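Local structure of lantibiotic dehydratase (Microbispora corallina, 5EHK) at residues T923-A926 and F927-S931; A1015-Q1018 and K1019-P1023; D1033-G1036 and C1037-L1040. The protein probably dehydrates serine and threonine residues of the NAI-107 precursor peptide, by tRNA-dependent glutamylation followed by elimination of glutamate. One frame throughout, in Å; residues are numbered along the deposited sequence.

Contact 1 (T923-A926 and F927-S931); sequences TETA and FQHDS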
ATOM      1  N   THR A 923      23.394 -31.419  -9.143  1.00 23.91           N
ATOM      2  CA  THR A 923      22.403 -30.362  -9.155  1.00 20.00           C
ATOM      3  C   THR A 923      22.455 -29.565 -10.457  1.00 20.37           C
ATOM      4  O   THR A 923      21.426 -29.363 -11.092  1.00 20.80           O
ATOM      5  CB  THR A 923      22.546 -29.424  -7.948  1.00 21.79           C
ATOM      6  OG1 THR A 923      22.473 -30.188  -6.735  1.00 23.20           O
ATOM      7  CG2 THR A 923      21.435 -28.354  -7.956  1.00 16.84           C
ATOM      8  N   GLU A 924      23.636 -29.116 -10.865  1.00 19.75           N
ATOM      9  CA  GLU A 924      23.735 -28.342 -12.098  1.00 19.57           C
ATOM     10  C   GLU A 924      23.202 -29.143 -13.266  1.00 17.81           C
ATOM     11  O   GLU A 924      22.523 -28.631 -14.154  1.00 16.32           O
ATOM     12  CB  GLU A 924      25.172 -27.904 -12.377  1.00 19.85           C
ATOM     13  CG  GLU A 924      25.727 -26.934 -11.329  1.00 24.16           C
ATOM     14  CD  GLU A 924      25.015 -25.596 -11.320  1.00 29.48           C
ATOM     15  OE1 GLU A 924      24.538 -25.185 -12.392  1.00 33.69           O
ATOM     16  OE2 GLU A 924      24.933 -24.944 -10.251  1.00 30.34           O
ATOM     17  N   THR A 925      23.498 -30.424 -13.253  1.00 20.40           N
ATOM     18  CA  THR A 925      23.069 -31.267 -14.349  1.00 20.46           C
ATOM     19  C   THR A 925      21.565 -31.440 -14.393  1.00 19.99           C
ATOM     20  O   THR A 925      20.940 -31.278 -15.460  1.00 17.38           O
ATOM     21  CB  THR A 925      23.803 -32.592 -14.322  1.00 23.40           C
ATOM     22  OG1 THR A 925      25.157 -32.353 -14.723  1.00 39.67           O
ATOM     23  CG2 THR A 925      23.192 -33.575 -15.302  1.00 35.12           C
ATOM     24  N   ALA A 926      20.980 -31.725 -13.236  1.00 13.15           N
ATOM     25  CA  ALA A 926      19.534 -31.785 -13.161  1.00 16.35           C
ATOM     26  C   ALA A 926      18.900 -30.497 -13.727  1.00 16.31           C
ATOM     27  O   ALA A 926      18.032 -30.557 -14.602  1.00 13.66           O
ATOM     28  CB  ALA A 926      19.087 -32.040 -11.741  1.00 16.03           C
ATOM     29  N   PHE A 927      19.379 -29.343 -13.263  1.00 16.64           N
ATOM     30  CA  PHE A 927      18.894 -28.052 -13.736  1.00 12.45           C
ATOM     31  C   PHE A 927      19.072 -27.896 -15.243  1.00 12.99           C
ATOM     32  O   PHE A 927      18.150 -27.461 -15.923  1.00 12.09           O
ATOM     33  CB  PHE A 927      19.610 -26.905 -13.027  1.00 13.43           C
ATOM     34  CG  PHE A 927      19.240 -26.745 -11.589  1.00 17.48           C
ATOM     35  CD1 PHE A 927      18.309 -27.580 -10.993  1.00 18.14           C
ATOM     36  CD2 PHE A 927      19.803 -25.739 -10.832  1.00 19.80           C
ATOM     37  CE1 PHE A 927      17.959 -27.424  -9.661  1.00 15.93           C
ATOM     38  CE2 PHE A 927      19.454 -25.586  -9.506  1.00 24.09           C
ATOM     39  CZ  PHE A 927      18.530 -26.434  -8.924  1.00 19.15           C
ATOM     40  N   GLN A 928      20.223 -28.288 -15.784  1.00 12.76           N
ATOM     41  CA  GLN A 928      20.399 -28.176 -17.231  1.00 15.11           C
ATOM     42  C   GLN A 928      19.399 -29.035 -18.007  1.00 14.47           C
ATOM     43  O   GLN A 928      18.681 -28.528 -18.852  1.00 12.49           O
ATOM     44  CB  GLN A 928      21.820 -28.543 -17.679  1.00 16.13           C
ATOM     45  CG  GLN A 928      22.044 -28.236 -19.153  1.00 11.57           C
ATOM     46  CD  GLN A 928      23.394 -28.673 -19.634  1.00 18.19           C
ATOM     47  OE1 GLN A 928      24.421 -28.226 -19.134  1.00 23.95           O
ATOM     48  NE2 GLN A 928      23.408 -29.568 -20.608  1.00 22.30           N
ATOM     49  N   HIS A 929      19.320 -30.321 -17.672  1.00 16.91           N
ATOM     50  CA  HIS A 929      18.461 -31.249 -18.395  1.00 15.10           C
ATOM     51  C   HIS A 929      16.979 -30.981 -18.176  1.00 14.80           C
ATOM     52  O   HIS A 929      16.181 -31.183 -19.093  1.00 13.99           O
ATOM     53  CB  HIS A 929      18.833 -32.710 -18.081  1.00 14.61           C
ATOM     54  CG  HIS A 929      20.174 -33.109 -18.617  1.00 14.82           C
ATOM     55  ND1 HIS A 929      20.374 -33.473 -19.929  1.00 10.39           N
ATOM     56  CD2 HIS A 929      21.395 -33.139 -18.034  1.00 15.76           C
ATOM     57  CE1 HIS A 929      21.645 -33.753 -20.122  1.00  8.71           C
ATOM     58  NE2 HIS A 929      22.288 -33.558 -18.984  1.00 16.08           N
ATOM     59  N   ASP A 930      16.614 -30.489 -16.994  1.00 12.18           N
ATOM     60  CA  ASP A 930      15.219 -30.130 -16.770  1.00 13.03           C
ATOM     61  C   ASP A 930      14.839 -28.901 -17.571  1.00 14.07           C
ATOM     62  O   ASP A 930      13.692 -28.766 -18.008  1.00 12.92           O
ATOM     63  CB  ASP A 930      14.922 -29.859 -15.316  1.00 11.79           C
ATOM     64  CG  ASP A 930      13.444 -29.768 -15.051  1.00 14.15           C
ATOM     65  OD1 ASP A 930      12.779 -30.832 -14.967  1.00 14.84           O
ATOM     66  OD2 ASP A 930      12.939 -28.634 -14.945  1.00 17.19           O
ATOM     67  N   SER A 931      15.805 -28.004 -17.752  1.00 15.04           N
ATOM     68  CA  SER A 931      15.608 -26.822 -18.571  1.00 13.52           C
ATOM     69  C   SER A 931      15.376 -27.225 -20.009  1.00 11.88           C
ATOM     70  O   SER A 931      14.506 -26.670 -20.687  1.00 12.92           O
ATOM     71  CB  SER A 931      16.784 -25.854 -18.458  1.00 11.76           C
ATOM     72  OG  SER A 931      16.669 -25.067 -17.285  1.00 12.25           O
TER

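Contact 2 (A1015-Q1018 and K1019-P1023); sequences ARWQ and KLIDP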
ATOM      1  N   ALA A1015     -10.474 -41.286 -11.965  1.00 68.64           N
ATOM      2  CA  ALA A1015     -10.311 -42.429 -12.853  1.00 62.18           C
ATOM      3  C   ALA A1015      -9.372 -42.060 -13.993  1.00 61.79           C
ATOM      4  O   ALA A1015      -8.591 -42.890 -14.452  1.00 57.40           O
ATOM      5  CB  ALA A1015     -11.662 -42.877 -13.389  1.00 52.76           C
ATOM      6  N   ARG A1016      -9.454 -40.809 -14.441  1.00 63.41           N
ATOM      7  CA  ARG A1016      -8.616 -40.328 -15.536  1.00 61.03           C
ATOM      8  C   ARG A1016      -7.164 -40.282 -15.114  1.00 63.64           C
ATOM      9  O   ARG A1016      -6.323 -41.028 -15.620  1.00 60.22           O
ATOM     10  CB  ARG A1016      -9.058 -38.929 -15.996  1.00 64.59           C
ATOM     11  CG  ARG A1016      -8.109 -38.282 -17.018  1.00 68.49           C
ATOM     12  CD  ARG A1016      -8.573 -36.906 -17.505  1.00 59.32           C
ATOM     13  NE  ARG A1016      -9.806 -37.013 -18.281  1.00 63.07           N
ATOM     14  CZ  ARG A1016      -9.872 -37.504 -19.519  1.00 62.24           C
ATOM     15  NH1 ARG A1016      -8.771 -37.928 -20.126  1.00 65.70           N
ATOM     16  NH2 ARG A1016     -11.035 -37.572 -20.155  1.00 44.15           N
ATOM     17  N   TRP A1017      -6.899 -39.433 -14.130  1.00 64.24           N
ATOM     18  CA  TRP A1017      -5.546 -39.129 -13.702  1.00 58.37           C
ATOM     19  C   TRP A1017      -4.752 -40.348 -13.276  1.00 58.40           C
ATOM     20  O   TRP A1017      -3.540 -40.416 -13.492  1.00 60.99           O
ATOM     21  CB  TRP A1017      -5.587 -38.057 -12.618  1.00 60.36           C
ATOM     22  CG  TRP A1017      -6.236 -36.811 -13.133  1.00 62.26           C
ATOM     23  CD1 TRP A1017      -7.392 -36.255 -12.695  1.00 63.04           C
ATOM     24  CD2 TRP A1017      -5.766 -35.976 -14.201  1.00 64.59           C
ATOM     25  NE1 TRP A1017      -7.678 -35.122 -13.417  1.00 68.71           N
ATOM     26  CE2 TRP A1017      -6.694 -34.927 -14.348  1.00 67.75           C
ATOM     27  CE3 TRP A1017      -4.651 -36.014 -15.045  1.00 58.96           C
ATOM     28  CZ2 TRP A1017      -6.544 -33.923 -15.304  1.00 61.74           C
ATOM     29  CZ3 TRP A1017      -4.502 -35.016 -15.989  1.00 61.71           C
ATOM     30  CH2 TRP A1017      -5.444 -33.984 -16.112  1.00 62.12           C
ATOM     31  N   GLN A1018      -5.429 -41.313 -12.673  1.00 59.71           N
ATOM     32  CA  GLN A1018      -4.776 -42.559 -12.319  1.00 59.10           C
ATOM     33  C   GLN A1018      -4.300 -43.282 -13.571  1.00 57.75           C
ATOM     34  O   GLN A1018      -3.224 -43.878 -13.588  1.00 56.20           O
ATOM     35  CB  GLN A1018      -5.743 -43.438 -11.547  1.00 62.32           C
ATOM     36  CG  GLN A1018      -5.995 -42.960 -10.144  1.00 63.15           C
ATOM     37  CD  GLN A1018      -7.254 -43.559  -9.571  1.00 69.07           C
ATOM     38  OE1 GLN A1018      -7.638 -44.677  -9.918  1.00 69.99           O
ATOM     39  NE2 GLN A1018      -7.912 -42.815  -8.687  1.00 69.56           N
ATOM     40  N   LYS A1019      -5.100 -43.207 -14.629  1.00 56.93           N
ATOM     41  CA  LYS A1019      -4.787 -43.911 -15.870  1.00 58.53           C
ATOM     42  C   LYS A1019      -3.677 -43.225 -16.654  1.00 49.45           C
ATOM     43  O   LYS A1019      -2.857 -43.885 -17.292  1.00 38.29           O
ATOM     44  CB  LYS A1019      -6.047 -44.042 -16.735  1.00 60.72           C
ATOM     45  CG  LYS A1019      -7.111 -44.995 -16.182  1.00 67.04           C
ATOM     46  CD  LYS A1019      -8.420 -44.850 -16.956  1.00 71.98           C
ATOM     47  CE  LYS A1019      -8.246 -45.151 -18.445  1.00 77.68           C
ATOM     48  NZ  LYS A1019      -9.539 -45.032 -19.183  1.00 74.61           N
ATOM     49  N   LEU A1020      -3.662 -41.896 -16.593  1.00 53.94           N
ATOM     50  CA  LEU A1020      -2.675 -41.086 -17.309  1.00 48.30           C
ATOM     51  C   LEU A1020      -1.323 -41.062 -16.581  1.00 43.22           C
ATOM     52  O   LEU A1020      -0.284 -41.372 -17.166  1.00 43.62           O
ATOM     53  CB  LEU A1020      -3.202 -39.661 -17.514  1.00 44.22           C
ATOM     54  CG  LEU A1020      -2.413 -38.702 -18.402  1.00 43.02           C
ATOM     55  CD1 LEU A1020      -2.454 -39.184 -19.821  1.00 43.80           C
ATOM     56  CD2 LEU A1020      -2.963 -37.295 -18.310  1.00 49.97           C
ATOM     57  N   ILE A1021      -1.343 -40.688 -15.307  1.00 38.93           N
ATOM     58  CA  ILE A1021      -0.116 -40.501 -14.553  1.00 38.10           C
ATOM     59  C   ILE A1021       0.223 -41.756 -13.768  1.00 37.43           C
ATOM     60  O   ILE A1021      -0.103 -41.858 -12.589  1.00 38.11           O
ATOM     61  CB  ILE A1021      -0.234 -39.281 -13.608  1.00 43.33           C
ATOM     62  CG1 ILE A1021      -0.690 -38.045 -14.387  1.00 41.72           C
ATOM     63  CG2 ILE A1021       1.088 -38.996 -12.905  1.00 31.47           C
ATOM     64  CD1 ILE A1021      -1.267 -36.978 -13.512  1.00 43.02           C
ATOM     65  N   ASP A1022       0.902 -42.692 -14.430  1.00 37.09           N
ATOM     66  CA  ASP A1022       1.192 -44.018 -13.866  1.00 41.83           C
ATOM     67  C   ASP A1022       2.639 -44.462 -14.117  1.00 41.17           C
ATOM     68  O   ASP A1022       2.907 -45.366 -14.925  1.00 36.84           O
ATOM     69  CB  ASP A1022       0.204 -45.052 -14.435  1.00 46.27           C
ATOM     70  CG  ASP A1022       0.364 -46.448 -13.821  1.00 49.59           C
ATOM     71  OD1 ASP A1022       1.027 -46.590 -12.758  1.00 45.15           O
ATOM     72  OD2 ASP A1022      -0.187 -47.402 -14.425  1.00 47.93           O
ATOM     73  N   PRO A1023       3.580 -43.827 -13.413  1.00 37.62           N
ATOM     74  CA  PRO A1023       4.989 -44.153 -13.610  1.00 35.66           C
ATOM     75  C   PRO A1023       5.273 -45.559 -13.118  1.00 36.24           C
ATOM     76  O   PRO A1023       5.956 -46.309 -13.810  1.00 35.20           O
ATOM     77  CB  PRO A1023       5.724 -43.121 -12.741  1.00 33.50           C
ATOM     78  CG  PRO A1023       4.667 -42.113 -12.334  1.00 36.80           C
ATOM     79  CD  PRO A1023       3.381 -42.849 -12.333  1.00 37.16           C
TER

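Contact 3 (D1033-G1036 and C1037-L1040); sequences DEDG and CQVL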
ATOM      1  N   ASP A1033      -0.470 -43.274 -26.947  1.00 54.79           N
ATOM      2  CA  ASP A1033      -0.509 -42.022 -27.694  1.00 47.44           C
ATOM      3  C   ASP A1033       0.834 -41.735 -28.368  1.00 46.17           C
ATOM      4  O   ASP A1033       1.883 -42.044 -27.810  1.00 50.20           O
ATOM      5  CB  ASP A1033      -0.810 -40.922 -26.685  1.00 45.08           C
ATOM      6  CG  ASP A1033      -1.543 -39.762 -27.285  1.00 52.69           C
ATOM      7  OD1 ASP A1033      -1.428 -39.536 -28.509  1.00 53.86           O
ATOM      8  OD2 ASP A1033      -2.240 -39.072 -26.512  1.00 51.55           O
ATOM      9  N   GLU A1034       0.811 -41.169 -29.574  1.00 49.73           N
ATOM     10  CA  GLU A1034       2.047 -40.713 -30.212  1.00 50.01           C
ATOM     11  C   GLU A1034       2.547 -39.482 -29.462  1.00 48.25           C
ATOM     12  O   GLU A1034       3.741 -39.342 -29.192  1.00 44.57           O
ATOM     13  CB  GLU A1034       1.855 -40.417 -31.702  1.00 44.72           C
ATOM     14  CG  GLU A1034       3.138 -40.006 -32.417  1.00 58.92           C
ATOM     15  CD  GLU A1034       2.969 -39.873 -33.937  1.00 87.63           C
ATOM     16  OE1 GLU A1034       1.847 -40.112 -34.442  1.00 76.67           O
ATOM     17  OE2 GLU A1034       3.961 -39.530 -34.628  1.00 90.63           O
ATOM     18  N   ASP A1035       1.618 -38.592 -29.125  1.00 44.46           N
ATOM     19  CA  ASP A1035       1.940 -37.421 -28.327  1.00 41.66           C
ATOM     20  C   ASP A1035       2.505 -37.817 -26.962  1.00 42.25           C
ATOM     21  O   ASP A1035       3.453 -37.194 -26.477  1.00 39.93           O
ATOM     22  CB  ASP A1035       0.708 -36.535 -28.143  1.00 38.69           C
ATOM     23  CG  ASP A1035       0.332 -35.780 -29.408  1.00 44.59           C
ATOM     24  OD1 ASP A1035       0.941 -36.035 -30.473  1.00 39.57           O
ATOM     25  OD2 ASP A1035      -0.565 -34.914 -29.329  1.00 45.58           O
ATOM     26  N   GLY A1036       1.927 -38.848 -26.349  1.00 40.94           N
ATOM     27  CA  GLY A1036       2.357 -39.291 -25.034  1.00 35.35           C
ATOM     28  C   GLY A1036       3.782 -39.807 -25.031  1.00 38.76           C
ATOM     29  O   GLY A1036       4.520 -39.661 -24.046  1.00 38.09           O
ATOM     30  N   CYS A1037       4.164 -40.432 -26.139  1.00 36.38           N
ATOM     31  CA  CYS A1037       5.521 -40.923 -26.313  1.00 32.25           C
ATOM     32  C   CYS A1037       6.502 -39.765 -26.391  1.00 34.31           C
ATOM     33  O   CYS A1037       7.566 -39.800 -25.774  1.00 33.66           O
ATOM     34  CB  CYS A1037       5.613 -41.795 -27.568  1.00 37.49           C
ATOM     35  SG  CYS A1037       5.093 -43.481 -27.255  1.00 42.54           S
ATOM     36  N   GLN A1038       6.134 -38.736 -27.152  1.00 34.38           N
ATOM     37  CA  GLN A1038       6.998 -37.588 -27.335  1.00 29.46           C
ATOM     38  C   GLN A1038       7.192 -36.845 -26.020  1.00 31.15           C
ATOM     39  O   GLN A1038       8.204 -36.170 -25.807  1.00 27.79           O
ATOM     40  CB  GLN A1038       6.479 -36.655 -28.423  1.00 28.43           C
ATOM     41  CG  GLN A1038       6.808 -37.072 -29.844  1.00 29.38           C
ATOM     42  CD  GLN A1038       6.306 -36.057 -30.878  1.00 44.37           C
ATOM     43  OE1 GLN A1038       5.132 -35.662 -30.886  1.00 45.29           O
ATOM     44  NE2 GLN A1038       7.212 -35.605 -31.734  1.00 50.90           N
ATOM     45  N   VAL A1039       6.212 -36.965 -25.140  1.00 30.83           N
ATOM     46  CA  VAL A1039       6.333 -36.386 -23.825  1.00 27.09           C
ATOM     47  C   VAL A1039       7.401 -37.118 -23.052  1.00 28.67           C
ATOM     48  O   VAL A1039       8.307 -36.497 -22.490  1.00 28.05           O
ATOM     49  CB  VAL A1039       5.016 -36.451 -23.075  1.00 25.88           C
ATOM     50  CG1 VAL A1039       5.220 -36.042 -21.651  1.00 24.35           C
ATOM     51  CG2 VAL A1039       4.011 -35.521 -23.735  1.00 31.06           C
ATOM     52  N   LEU A1040       7.332 -38.444 -23.056  1.00 30.75           N
ATOM     53  CA  LEU A1040       8.295 -39.230 -22.280  1.00 29.93           C
ATOM     54  C   LEU A1040       9.728 -39.162 -22.820  1.00 25.94           C
ATOM     55  O   LEU A1040      10.678 -39.168 -22.036  1.00 22.22           O
ATOM     56  CB  LEU A1040       7.833 -40.681 -22.123  1.00 26.29           C
ATOM     57  CG  LEU A1040       6.576 -40.917 -21.279  1.00 35.73           C
ATOM     58  CD1 LEU A1040       6.408 -42.405 -20.999  1.00 44.63           C
ATOM     59  CD2 LEU A1040       6.605 -40.140 -19.985  1.00 27.32           C
TER

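Contact 1 (T923-A926 and F927-S931)
Phe927 lies alongside Thr923, one helical turn earlier, and takes the methyl CG2 of that threonine over one face of its ring. This is a CH-pi contact, with Thr923 CG2 3.9 Å from the Phe927 ring centroid and displaced toward the rim. Phe927 CG sits beside its own backbone N (chi1 -71°), which turns the ring back along the helix to meet the methyl. Tyr914 and Phe855 pack edge-to-face with the Phe927 ring. Phe927 N donates to Thr923 O at 3.0 Å. Gln928 N donates to Glu924 O at 2.8 Å, while its extended side chain runs outward and OE1 accepts from Arg853. These i to i+4 bonds are those of a regular alpha-helix, here helix 920-942 of the C-terminal dehydratase region. His929 continues the pattern with a nearly straight bond from N to Thr925 O (2.9 Å, 179°). Its ring brings CD2 to 3.3 Å from Thr925 CG2 and has Thr925 O at its edge. Asp930 N bonds Ala926 O at 2.8 Å, but its carboxylate swings away, OD1 to Thr1081 OG1 and Arg1046, OD2 to Arg1084. Ser931 N (3.0 Å) and Ser931 OG (3.1 Å) grip Phe927 O from opposite faces of the carbonyl plane.

Contact 2 (A1015-Q1018 and K1019-P1023)
Trp1017 overlaps Leu1020 and Ile1021 with the six-membered part of its indole, three and four residues further on. The three side chains gather on one flank of the last turn of helix 1014-1020, where the helix gives way to a loop. The methyl Leu1020 CD2 comes to 3.6 Å from Trp1017 CZ3, the two side chains running side by side. Ile1021 CD1 reaches Trp1017 CE3 at 3.8 Å, its chain slanting across the indole rather than following it. Over the centre of one face lies Arg1016 CD, 4.1 Å above the plane. With Trp1017 CG beside its own backbone N (chi1 -59°), the end of the indole comes round toward Leu1020 and Ile1021, and NE1 donates to Asp1009 O, which helps to fix the rotation of the ring.

The backbone records how the helix ends. Leu1020 N bonds Arg1016 O at 3.0 Å, and the same oxygen receives a weak, strongly bent bond from Lys1019 N (126°). Ile1021 N still donates to Trp1017 O at 2.9 Å, although Ile1021 is the first residue to leave helical backbone angles. Beyond that, Gln1018 O turns to Asn1107 ND2 of helix 1090-1109; that helix and helix 950-965 both touch Trp1017 and Ile1021. Lys1019 lays its CB, CG and CD past Ala1015 O before its chain bends at chi3 and leads off from the helix. Past the helix end, Asp1022 OD1 accepts from Gly1025 N, while Asp1022 CB stands 3.7 Å from Gln1018 O.

Contact 3 (D1033-G1036 and C1037-L1040)
Cys1037 carries its SG beside its own backbone N (chi1 -83°), a rotation that swings the sulfur back toward the start of the helix, 3.6 Å from Asp1033 O. Val1039 has CG1 anti to its backbone N (chi1 171°), and this places the other methyl, CG2, 3.3 Å from Asp1035 O. Both side chains thus lie against carbonyls of the preceding turn.

The arrangement is a helix N-terminus with Asp1033 as N-cap. Its OD1 accepts a bond of 3.2 Å from Asp1035 N, which approaches from above the carboxylate plane, 61° out of it. The main chain then winds up in i to i+4 steps. Cys1037 N meets Asp1033 O at 3.3 Å and also makes a weak bond to Glu1034 O. Val1039 N donates to Asp1035 O at 3.1 Å. Leu1040 N reaches Gly1036 O at 3.2 Å.

Both aspartates bind Arg947, just past helix 920-942. Asp1033 OD2 forms a salt bridge with Arg947 NE, and Asp1035 OD2 accepts from the backbone N of the same arginine. The arginine and the positive end of the helix dipole would probably stabilise the two carboxylates together. Helix 1034-1042 is thereby held to the chain that leads into helix 950-965. Val1039 and Leu1040 rest on Ile956 of that helix, and Leu1040 also touches Leu1030 and Arg1031 of the short helix 1028-1032.

How the contacts relate
All three contacts are local, within single helices of the C-terminal dehydratase region, and they follow one another without nesting or crossing. Coming from the N terminus, contact 1 lies in long helix 920-942, set between strand 853-861 and helices 1044-1059 and 1068-1085. None closes a long loop: contact 2 marks the end of helix 1014-1020, and contact 3, after short helix 1028-1032, the start of helix 1034-1042. Their centres lie about 14 Å apart, and both lean on helix 950-965. Contact 1 is further off, its centre about 26 Å from that of contact 2 and 22 Å from that of contact 3. Tyr948 touches both later contacts, through Leu1020 and Asp1035.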